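PDB 3FHF: N-glycosylase/DNA lyase from Methanocaldococcus jannaschii, which belongs to the helix-hairpin-helix superfamily of DNA glycosylases and folds as a strand-free, mostly helical chain. Local coordinates for residues K13-E16 and L17-S20; N194-L197 and S198-D201; Y203-Y206 and L207-K211. One frame throughout, in Å; residues are numbered along the deposited sequence.

Contact 1. Residues K13-E16 and L17-S20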
ATOM      1  N   LYS A  13      17.598  15.135   3.895  1.00 16.88           N
ATOM      2  CA  LYS A  13      16.673  14.912   5.001  1.00 18.01           C
ATOM      3  C   LYS A  13      16.489  13.416   5.270  1.00 15.94           C
ATOM      4  O   LYS A  13      16.508  12.969   6.417  1.00 14.62           O
ATOM      5  CB  LYS A  13      15.313  15.536   4.680  1.00 18.58           C
ATOM      6  CG  LYS A  13      14.264  15.344   5.768  1.00 24.86           C
ATOM      7  CD  LYS A  13      14.722  15.914   7.111  1.00 26.99           C
ATOM      8  CE  LYS A  13      13.586  15.895   8.134  1.00 30.16           C
ATOM      9  NZ  LYS A  13      13.954  16.581   9.409  1.00 32.62           N
ATOM     10  N   ILE A  14      16.298  12.643   4.209  1.00 15.88           N
ATOM     11  CA  ILE A  14      16.122  11.205   4.366  1.00 14.25           C
ATOM     12  C   ILE A  14      17.365  10.564   4.988  1.00 15.29           C
ATOM     13  O   ILE A  14      17.252   9.679   5.833  1.00 12.77           O
ATOM     14  CB  ILE A  14      15.786  10.546   3.008  1.00 13.56           C
ATOM     15  CG1 ILE A  14      14.378  10.974   2.586  1.00 13.48           C
ATOM     16  CG2 ILE A  14      15.864   9.021   3.115  1.00 15.09           C
ATOM     17  CD1 ILE A  14      14.005  10.595   1.161  1.00 13.71           C
ATOM     18  N   GLU A  15      18.549  11.008   4.574  1.00 15.90           N
ATOM     19  CA  GLU A  15      19.786  10.468   5.136  1.00 18.04           C
ATOM     20  C   GLU A  15      19.842  10.838   6.614  1.00 18.14           C
ATOM     21  O   GLU A  15      20.397  10.105   7.435  1.00 18.40           O
ATOM     22  CB  GLU A  15      21.007  11.046   4.416  1.00 21.92           C
ATOM     23  CG  GLU A  15      21.166  10.586   2.971  1.00 26.67           C
ATOM     24  CD  GLU A  15      21.502   9.106   2.844  1.00 28.94           C
ATOM     25  OE1 GLU A  15      21.711   8.444   3.883  1.00 29.85           O
ATOM     26  OE2 GLU A  15      21.568   8.605   1.697  1.00 32.07           O
ATOM     27  N   GLU A  16      19.264  11.985   6.950  1.00 17.12           N
ATOM     28  CA  GLU A  16      19.229  12.438   8.335  1.00 18.39           C
ATOM     29  C   GLU A  16      18.319  11.505   9.145  1.00 18.02           C
ATOM     30  O   GLU A  16      18.648  11.110  10.267  1.00 18.42           O
ATOM     31  CB  GLU A  16      18.699  13.867   8.392  1.00 22.72           C
ATOM     32  CG  GLU A  16      19.553  14.803   9.219  1.00 31.00           C
ATOM     33  CD  GLU A  16      19.414  16.252   8.785  1.00 34.22           C
ATOM     34  OE1 GLU A  16      18.308  16.818   8.927  1.00 37.18           O
ATOM     35  OE2 GLU A  16      20.413  16.821   8.296  1.00 38.29           O
ATOM     36  N   LEU A  17      17.179  11.143   8.566  1.00 14.04           N
ATOM     37  CA  LEU A  17      16.245  10.256   9.248  1.00 15.29           C
ATOM     38  C   LEU A  17      16.858   8.869   9.438  1.00 15.93           C
ATOM     39  O   LEU A  17      16.658   8.223  10.476  1.00 14.33           O
ATOM     40  CB  LEU A  17      14.942  10.155   8.456  1.00 14.93           C
ATOM     41  CG  LEU A  17      14.084  11.423   8.394  1.00 17.78           C
ATOM     42  CD1 LEU A  17      12.855  11.156   7.528  1.00 18.07           C
ATOM     43  CD2 LEU A  17      13.666  11.839   9.805  1.00 17.67           C
ATOM     44  N   LYS A  18      17.606   8.413   8.436  1.00 15.57           N
ATOM     45  CA  LYS A  18      18.258   7.110   8.512  1.00 18.12           C
ATOM     46  C   LYS A  18      19.282   7.083   9.644  1.00 19.86           C
ATOM     47  O   LYS A  18      19.605   6.014  10.175  1.00 20.43           O
ATOM     48  CB  LYS A  18      18.933   6.775   7.181  1.00 17.95           C
ATOM     49  CG  LYS A  18      17.959   6.349   6.082  1.00 20.40           C
ATOM     50  CD  LYS A  18      18.653   6.225   4.735  1.00 22.93           C
ATOM     51  CE  LYS A  18      19.865   5.295   4.812  1.00 24.82           C
ATOM     52  NZ  LYS A  18      20.700   5.385   3.575  1.00 27.38           N
ATOM     53  N   ASN A  19      19.784   8.260  10.014  1.00 20.73           N
ATOM     54  CA  ASN A  19      20.757   8.377  11.104  1.00 24.04           C
ATOM     55  C   ASN A  19      20.086   8.777  12.415  1.00 24.13           C
ATOM     56  O   ASN A  19      20.720   9.357  13.295  1.00 24.44           O
ATOM     57  CB  ASN A  19      21.836   9.411  10.761  1.00 27.90           C
ATOM     58  CG  ASN A  19      22.777   8.928   9.674  1.00 32.35           C
ATOM     59  OD1 ASN A  19      23.372   7.857   9.790  1.00 35.07           O
ATOM     60  ND2 ASN A  19      22.918   9.717   8.612  1.00 34.82           N
ATOM     61  N   SER A  20      18.799   8.467  12.541  1.00 23.34           N
ATOM     62  CA  SER A  20      18.048   8.793  13.752  1.00 21.28           C
ATOM     63  C   SER A  20      17.324   7.547  14.256  1.00 20.79           C
ATOM     64  O   SER A  20      17.408   6.485  13.642  1.00 19.41           O
ATOM     65  CB  SER A  20      17.020   9.881  13.455  1.00 20.01           C
ATOM     66  OG  SER A  20      15.949   9.370  12.679  1.00 21.42           O
TER

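Contact 2. Residues N194-L197 and S198-D201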
ATOM      1  N   ASN A 194      19.618   4.534  -0.975  0.50 22.72           N
ATOM      2  CA  ASN A 194      19.792   3.138  -0.589  0.50 21.34           C
ATOM      3  C   ASN A 194      18.634   2.559   0.219  0.50 20.29           C
ATOM      4  O   ASN A 194      18.839   1.888   1.231  0.50 20.79           O
ATOM      5  CB  ASN A 194      21.104   2.960   0.176  0.50 23.30           C
ATOM      6  CG  ASN A 194      22.317   3.032  -0.731  0.50 24.82           C
ATOM      7  OD1 ASN A 194      22.646   4.088  -1.274  0.50 26.41           O
ATOM      8  ND2 ASN A 194      22.983   1.900  -0.909  0.50 25.97           N
ATOM      9  N   LEU A 195      17.416   2.816  -0.241  1.00 18.45           N
ATOM     10  CA  LEU A 195      16.218   2.300   0.419  1.00 16.47           C
ATOM     11  C   LEU A 195      15.384   1.562  -0.618  1.00 15.98           C
ATOM     12  O   LEU A 195      15.364   1.945  -1.785  1.00 15.42           O
ATOM     13  CB  LEU A 195      15.373   3.435   1.005  1.00 13.17           C
ATOM     14  CG  LEU A 195      15.908   4.246   2.185  1.00 14.89           C
ATOM     15  CD1 LEU A 195      14.909   5.350   2.528  1.00 15.70           C
ATOM     16  CD2 LEU A 195      16.119   3.334   3.393  1.00 16.35           C
ATOM     17  N   LYS A 196      14.705   0.500  -0.195  1.00 16.61           N
ATOM     18  CA  LYS A 196      13.842  -0.262  -1.090  1.00 15.67           C
ATOM     19  C   LYS A 196      12.555   0.555  -1.180  1.00 14.05           C
ATOM     20  O   LYS A 196      12.322   1.421  -0.342  1.00 11.87           O
ATOM     21  CB  LYS A 196      13.522  -1.627  -0.489  1.00 17.58           C
ATOM     22  CG  LYS A 196      14.738  -2.463  -0.143  1.00 22.21           C
ATOM     23  CD  LYS A 196      14.325  -3.739   0.579  1.00 25.21           C
ATOM     24  CE  LYS A 196      15.540  -4.490   1.111  1.00 30.88           C
ATOM     25  NZ  LYS A 196      16.516  -4.784   0.022  1.00 34.92           N
ATOM     26  N   LEU A 197      11.720   0.286  -2.176  1.00 11.99           N
ATOM     27  CA  LEU A 197      10.467   1.032  -2.306  1.00 13.36           C
ATOM     28  C   LEU A 197       9.558   0.843  -1.096  1.00 11.16           C
ATOM     29  O   LEU A 197       8.862   1.768  -0.696  1.00 12.78           O
ATOM     30  CB  LEU A 197       9.729   0.628  -3.586  1.00 14.15           C
ATOM     31  CG  LEU A 197      10.332   1.235  -4.857  1.00 15.56           C
ATOM     32  CD1 LEU A 197       9.654   0.644  -6.083  1.00 16.05           C
ATOM     33  CD2 LEU A 197      10.160   2.759  -4.820  1.00 15.87           C
ATOM     34  N   SER A 198       9.567  -0.347  -0.503  1.00 10.62           N
ATOM     35  CA  SER A 198       8.733  -0.608   0.674  1.00  9.91           C
ATOM     36  C   SER A 198       9.109   0.367   1.797  1.00 10.32           C
ATOM     37  O   SER A 198       8.240   0.948   2.454  1.00  8.89           O
ATOM     38  CB  SER A 198       8.940  -2.047   1.157  1.00 11.01           C
ATOM     39  OG  SER A 198      10.313  -2.292   1.402  1.00 10.09           O
ATOM     40  N   GLU A 199      10.414   0.542   1.996  1.00 10.37           N
ATOM     41  CA  GLU A 199      10.955   1.419   3.033  1.00 11.87           C
ATOM     42  C   GLU A 199      10.783   2.901   2.712  1.00 12.52           C
ATOM     43  O   GLU A 199      10.396   3.697   3.580  1.00  9.12           O
ATOM     44  CB  GLU A 199      12.444   1.120   3.238  1.00 15.78           C
ATOM     45  CG  GLU A 199      12.743  -0.292   3.720  1.00 19.65           C
ATOM     46  CD  GLU A 199      14.215  -0.671   3.589  1.00 23.03           C
ATOM     47  OE1 GLU A 199      14.655  -1.558   4.346  1.00 29.89           O
ATOM     48  OE2 GLU A 199      14.928  -0.107   2.731  1.00 19.94           O
ATOM     49  N   LEU A 200      11.079   3.269   1.470  1.00 11.08           N
ATOM     50  CA  LEU A 200      10.968   4.661   1.042  1.00 13.50           C
ATOM     51  C   LEU A 200       9.573   5.196   1.313  1.00 14.27           C
ATOM     52  O   LEU A 200       9.414   6.336   1.748  1.00 14.66           O
ATOM     53  CB  LEU A 200      11.271   4.793  -0.456  1.00 11.64           C
ATOM     54  CG  LEU A 200      11.271   6.220  -1.018  1.00 14.42           C
ATOM     55  CD1 LEU A 200      12.446   6.976  -0.430  1.00 13.03           C
ATOM     56  CD2 LEU A 200      11.357   6.205  -2.543  1.00 13.85           C
ATOM     57  N   ASP A 201       8.570   4.367   1.052  1.00 12.64           N
ATOM     58  CA  ASP A 201       7.185   4.755   1.255  1.00 14.48           C
ATOM     59  C   ASP A 201       6.926   5.234   2.677  1.00 12.60           C
ATOM     60  O   ASP A 201       6.234   6.235   2.883  1.00 10.11           O
ATOM     61  CB  ASP A 201       6.252   3.583   0.929  1.00 15.62           C
ATOM     62  CG  ASP A 201       4.798   3.905   1.218  1.00 17.88           C
ATOM     63  OD1 ASP A 201       4.314   3.554   2.322  1.00 16.04           O
ATOM     64  OD2 ASP A 201       4.147   4.524   0.344  1.00 16.81           O
TER
HETATM   65  O   HOH W   1      17.494  -0.824   2.085  1.00 30.30           O

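Contact 3. Residues Y203-Y206 and L207-K211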
ATOM      1  N   TYR A 203       9.286   6.318   4.843  1.00 11.05           N
ATOM      2  CA  TYR A 203      10.071   7.521   5.128  1.00 12.14           C
ATOM      3  C   TYR A 203       9.324   8.732   4.591  1.00 10.84           C
ATOM      4  O   TYR A 203       9.269   9.778   5.239  1.00 11.14           O
ATOM      5  CB  TYR A 203      11.466   7.463   4.490  1.00 12.46           C
ATOM      6  CG  TYR A 203      12.478   6.706   5.322  1.00 13.71           C
ATOM      7  CD1 TYR A 203      12.544   5.312   5.282  1.00 14.14           C
ATOM      8  CD2 TYR A 203      13.360   7.385   6.160  1.00 13.50           C
ATOM      9  CE1 TYR A 203      13.465   4.613   6.053  1.00 13.39           C
ATOM     10  CE2 TYR A 203      14.286   6.695   6.944  1.00 16.16           C
ATOM     11  CZ  TYR A 203      14.331   5.310   6.882  1.00 16.65           C
ATOM     12  OH  TYR A 203      15.241   4.630   7.653  1.00 16.20           O
ATOM     13  N   ILE A 204       8.743   8.591   3.407  0.50 11.35           N
ATOM     14  CA  ILE A 204       7.991   9.684   2.808  0.50 11.79           C
ATOM     15  C   ILE A 204       6.761  10.030   3.649  0.50 11.94           C
ATOM     16  O   ILE A 204       6.483  11.208   3.893  0.50 11.35           O
ATOM     17  CB  ILE A 204       7.570   9.340   1.364  0.50 12.77           C
ATOM     18  CG1 ILE A 204       8.820   9.289   0.477  0.50 11.82           C
ATOM     19  CG2 ILE A 204       6.558  10.359   0.849  0.50 12.70           C
ATOM     20  CD1 ILE A 204       8.554   8.990  -0.984  0.50 10.99           C
ATOM     21  N   TRP A 205       6.025   9.019   4.100  1.00  9.92           N
ATOM     22  CA  TRP A 205       4.856   9.278   4.928  1.00 11.07           C
ATOM     23  C   TRP A 205       5.284   9.916   6.245  1.00 12.16           C
ATOM     24  O   TRP A 205       4.616  10.821   6.750  1.00 11.75           O
ATOM     25  CB  TRP A 205       4.054   8.000   5.210  1.00 10.08           C
ATOM     26  CG  TRP A 205       2.953   7.765   4.217  1.00 12.06           C
ATOM     27  CD1 TRP A 205       2.918   6.818   3.233  1.00 13.01           C
ATOM     28  CD2 TRP A 205       1.738   8.515   4.094  1.00 14.61           C
ATOM     29  NE1 TRP A 205       1.757   6.936   2.503  1.00 14.68           N
ATOM     30  CE2 TRP A 205       1.016   7.968   3.012  1.00 15.49           C
ATOM     31  CE3 TRP A 205       1.191   9.597   4.794  1.00 15.55           C
ATOM     32  CZ2 TRP A 205      -0.232   8.468   2.611  1.00 18.92           C
ATOM     33  CZ3 TRP A 205      -0.048  10.096   4.396  1.00 18.47           C
ATOM     34  CH2 TRP A 205      -0.743   9.529   3.314  1.00 16.97           C
ATOM     35  N   TYR A 206       6.404   9.464   6.799  1.00 11.08           N
ATOM     36  CA  TYR A 206       6.854  10.032   8.059  1.00 12.63           C
ATOM     37  C   TYR A 206       7.177  11.511   7.907  1.00 13.32           C
ATOM     38  O   TYR A 206       6.884  12.306   8.800  1.00 14.21           O
ATOM     39  CB  TYR A 206       8.076   9.295   8.598  1.00 13.18           C
ATOM     40  CG  TYR A 206       8.628   9.957   9.833  1.00 13.25           C
ATOM     41  CD1 TYR A 206       9.659  10.889   9.747  1.00 16.95           C
ATOM     42  CD2 TYR A 206       8.082   9.691  11.085  1.00 17.04           C
ATOM     43  CE1 TYR A 206      10.132  11.542  10.883  1.00 16.53           C
ATOM     44  CE2 TYR A 206       8.543  10.337  12.220  1.00 17.54           C
ATOM     45  CZ  TYR A 206       9.567  11.261  12.112  1.00 17.82           C
ATOM     46  OH  TYR A 206      10.014  11.912  13.236  1.00 22.21           O
ATOM     47  N   LEU A 207       7.775  11.876   6.778  1.00 12.87           N
ATOM     48  CA  LEU A 207       8.109  13.273   6.510  1.00 15.37           C
ATOM     49  C   LEU A 207       6.845  14.114   6.383  1.00 15.89           C
ATOM     50  O   LEU A 207       6.837  15.294   6.713  1.00 17.68           O
ATOM     51  CB  LEU A 207       8.911  13.396   5.215  1.00 14.40           C
ATOM     52  CG  LEU A 207      10.392  13.028   5.295  1.00 16.90           C
ATOM     53  CD1 LEU A 207      10.985  12.952   3.890  1.00 18.29           C
ATOM     54  CD2 LEU A 207      11.115  14.064   6.133  1.00 15.71           C
ATOM     55  N   ARG A 208       5.773  13.490   5.911  1.00 15.07           N
ATOM     56  CA  ARG A 208       4.506  14.177   5.713  1.00 15.09           C
ATOM     57  C   ARG A 208       3.625  14.249   6.965  1.00 15.11           C
ATOM     58  O   ARG A 208       2.900  15.223   7.165  1.00 15.08           O
ATOM     59  CB  ARG A 208       3.735  13.471   4.589  1.00 16.53           C
ATOM     60  CG  ARG A 208       2.573  14.252   3.999  1.00 16.53           C
ATOM     61  CD  ARG A 208       1.841  13.398   2.953  1.00 17.68           C
ATOM     62  NE  ARG A 208       2.674  13.102   1.784  1.00 19.22           N
ATOM     63  CZ  ARG A 208       2.787  11.901   1.226  1.00 19.07           C
ATOM     64  NH1 ARG A 208       2.127  10.862   1.725  1.00 20.59           N
ATOM     65  NH2 ARG A 208       3.552  11.738   0.155  1.00 16.49           N
ATOM     66  N   THR A 209       3.703  13.239   7.821  1.00 14.65           N
ATOM     67  CA  THR A 209       2.845  13.196   8.992  1.00 14.34           C
ATOM     68  C   THR A 209       3.513  12.977  10.344  1.00 15.05           C
ATOM     69  O   THR A 209       2.890  13.204  11.380  1.00 16.72           O
ATOM     70  CB  THR A 209       1.793  12.094   8.827  1.00 17.67           C
ATOM     71  OG1 THR A 209       2.446  10.818   8.823  1.00 18.08           O
ATOM     72  CG2 THR A 209       1.018  12.280   7.509  1.00 13.10           C
ATOM     73  N   GLY A 210       4.757  12.522  10.348  1.00 14.20           N
ATOM     74  CA  GLY A 210       5.424  12.275  11.614  1.00 14.01           C
ATOM     75  C   GLY A 210       4.975  10.955  12.211  1.00 14.37           C
ATOM     76  O   GLY A 210       5.297  10.634  13.355  1.00 15.40           O
ATOM     77  N   LYS A 211       4.225  10.177  11.439  1.00 14.02           N
ATOM     78  CA  LYS A 211       3.750   8.886  11.921  1.00 16.61           C
ATOM     79  C   LYS A 211       4.228   7.740  11.039  1.00 15.80           C
ATOM     80  O   LYS A 211       4.614   7.948   9.894  1.00 14.93           O
ATOM     81  CB  LYS A 211       2.219   8.872  11.986  1.00 17.60           C
ATOM     82  CG  LYS A 211       1.649  10.014  12.802  1.00 21.95           C
ATOM     83  CD  LYS A 211       0.261   9.707  13.335  1.00 27.40           C
ATOM     84  CE  LYS A 211      -0.767   9.515  12.242  1.00 30.90           C
ATOM     85  NZ  LYS A 211      -2.131   9.338  12.843  1.00 30.49           N
TER

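Contact 1. Residues K13-E16 and L17-S20
L17 packs back on the preceding turn, its CG 3.5 Å from the carbonyl O of K13, and its methyl groups lie against Y206 and L207 of helix 197-209. Beside it, on the same buried side, I14 rests on V193 and L195, and its CG2 just meets the CD of K18 at 4.3 Å. Backbone bonds hold this turn in helical form: L17 N to K13 O and K18 N to I14 O, each 2.9 Å.

Further round the helix, E15 and K18 run side by side in the same direction. K18 bends at its third torsion (chi3 54°), and E15 bends at chi2, which lets NZ meet E15 OE1 at 3.2 Å in a salt bridge. The ammonium comes from the syn side but 31° out of the carboxylate plane; the same NZ is also hydrogen-bonded to V193 O, so K18 links this i to i+3 pair to the loop just past the end of helix 176-192.

Here helix 5-18 runs out. N19 N makes weak bonds to both E15 O and E16 O, while L17 O takes two donors from S20, OG at 2.6 Å and N at 3.0 Å. S20 OG also caps I22 N, at the start of helix 22-34. By contrast, E16 is exposed, as are N19 and K13, although the aliphatic part of K13 lies along L207.

Contact 2. Residues N194-L197 and S198-D201
E199 folds back on K196 with a side chain extended beyond CG, and its OE2 takes the backbone N-H of K196 at 3.0 Å. The bond is nearly straight (173° at the hydrogen), though the donor arrives on the anti side of the carboxylate, 32° out of its plane. Water 1 donates to the same OE2 at 2.7 Å and to N194 O, so this one oxygen is gripped twice and, through the water, also fastens the loop ahead of K196. The ammonium of K196 turns elsewhere, too far for a salt bridge, its NZ being 5.6 Å from E199 OE2.

K196 is the N-cap of helix 197-209 and E199 its N3 residue, so the bond from the N-cap backbone N-H to the N3 side chain is one half of a capping box; the N-cap here is a lysine, whose side chain has no acceptor to return the bond. Just upstream, N194, with positive phi, is the C-prime residue of the Schellman motif that ends helix 176-192; the two helices are thus joined by a very short connection, closed off at both ends. The main-chain bonds of the new helix begin with L200 N to K196 O at 2.9 Å and continue with D201 N to L197 O at 3.1 Å.

Apolar contacts flank this capping. L195 and L200 cross at about a right angle, their CD1 methyls 4.2 Å apart, with L195 also leaning on K18 of helix 5-18. L197 CD2 lies 4.3 Å from L200 CD2, and the L197 side chain also packs on E183, L186 and R187 of helix 176-192.

Two more polar side chains are held by other parts of the chain: S198 OG bonds D148 OD1, and D201 OD1 makes a salt bridge with R143 of helix 135-144.

Contact 3. Residues Y203-Y206 and L207-K211
R208 reaches back over W205 because its CG lies opposite its own backbone N (chi1 -164°) and the chain then bends at chi3 (-65°), bringing the guanidinium over the indole, edge down. CZ is 4.4 Å from the centroid of the six-membered ring, a cation-pi contact over the face. The two planes are 82° apart, so the guanidinium stands on edge with NH1 over the ring centre, 3.4 Å from W205 CE2. Its other terminal nitrogen, NH2, touches I204 CG2 at 3.4 Å and is salt-bridged to E160 of helix 155-163, which would limit how the group can turn. T209 comes to the indole from another direction, its CG2 in the ring plane at the edge, 3.8 Å from CE3.

On the Y206 side, G210 CA lies over one face of the phenol ring, 4.1 Å from its centroid, as a CH-pi contact. The backbone closes the turn there: T209 N bonds W205 O at 2.8 Å, and G210 N bonds Y206 O at 2.6 Å. K211 N turns to T209 OG1 at 3.2 Å, and the K211 side chain runs off to a salt bridge with E60.

G210, the first residue past helix 197-209 to leave helical angles, has positive phi, a common way for a glycine to end a helix; T209 and K211 add an ST turn.

In the fold
Following the chain from the N terminus, contact 1 comes first, at the end of helix 5-18, where S20 leads into helix 22-34. Most of the chain then passes before contact 2, at the short joint between helices 176-192 and 197-209, and contact 3 follows at the far end of that last helix. All three are local turns in series; none nests in or crosses another, and none closes a long loop. They meet in space, however. Helix 5-18 lies against the C-terminal part of the chain, with I14 CD1 on L200 CD1 (4.2 Å) and K18 CG on Y203 OH (3.6 Å), while L195 CD1 also touches Y203 CD1 (3.6 Å), joining contacts 2 and 3.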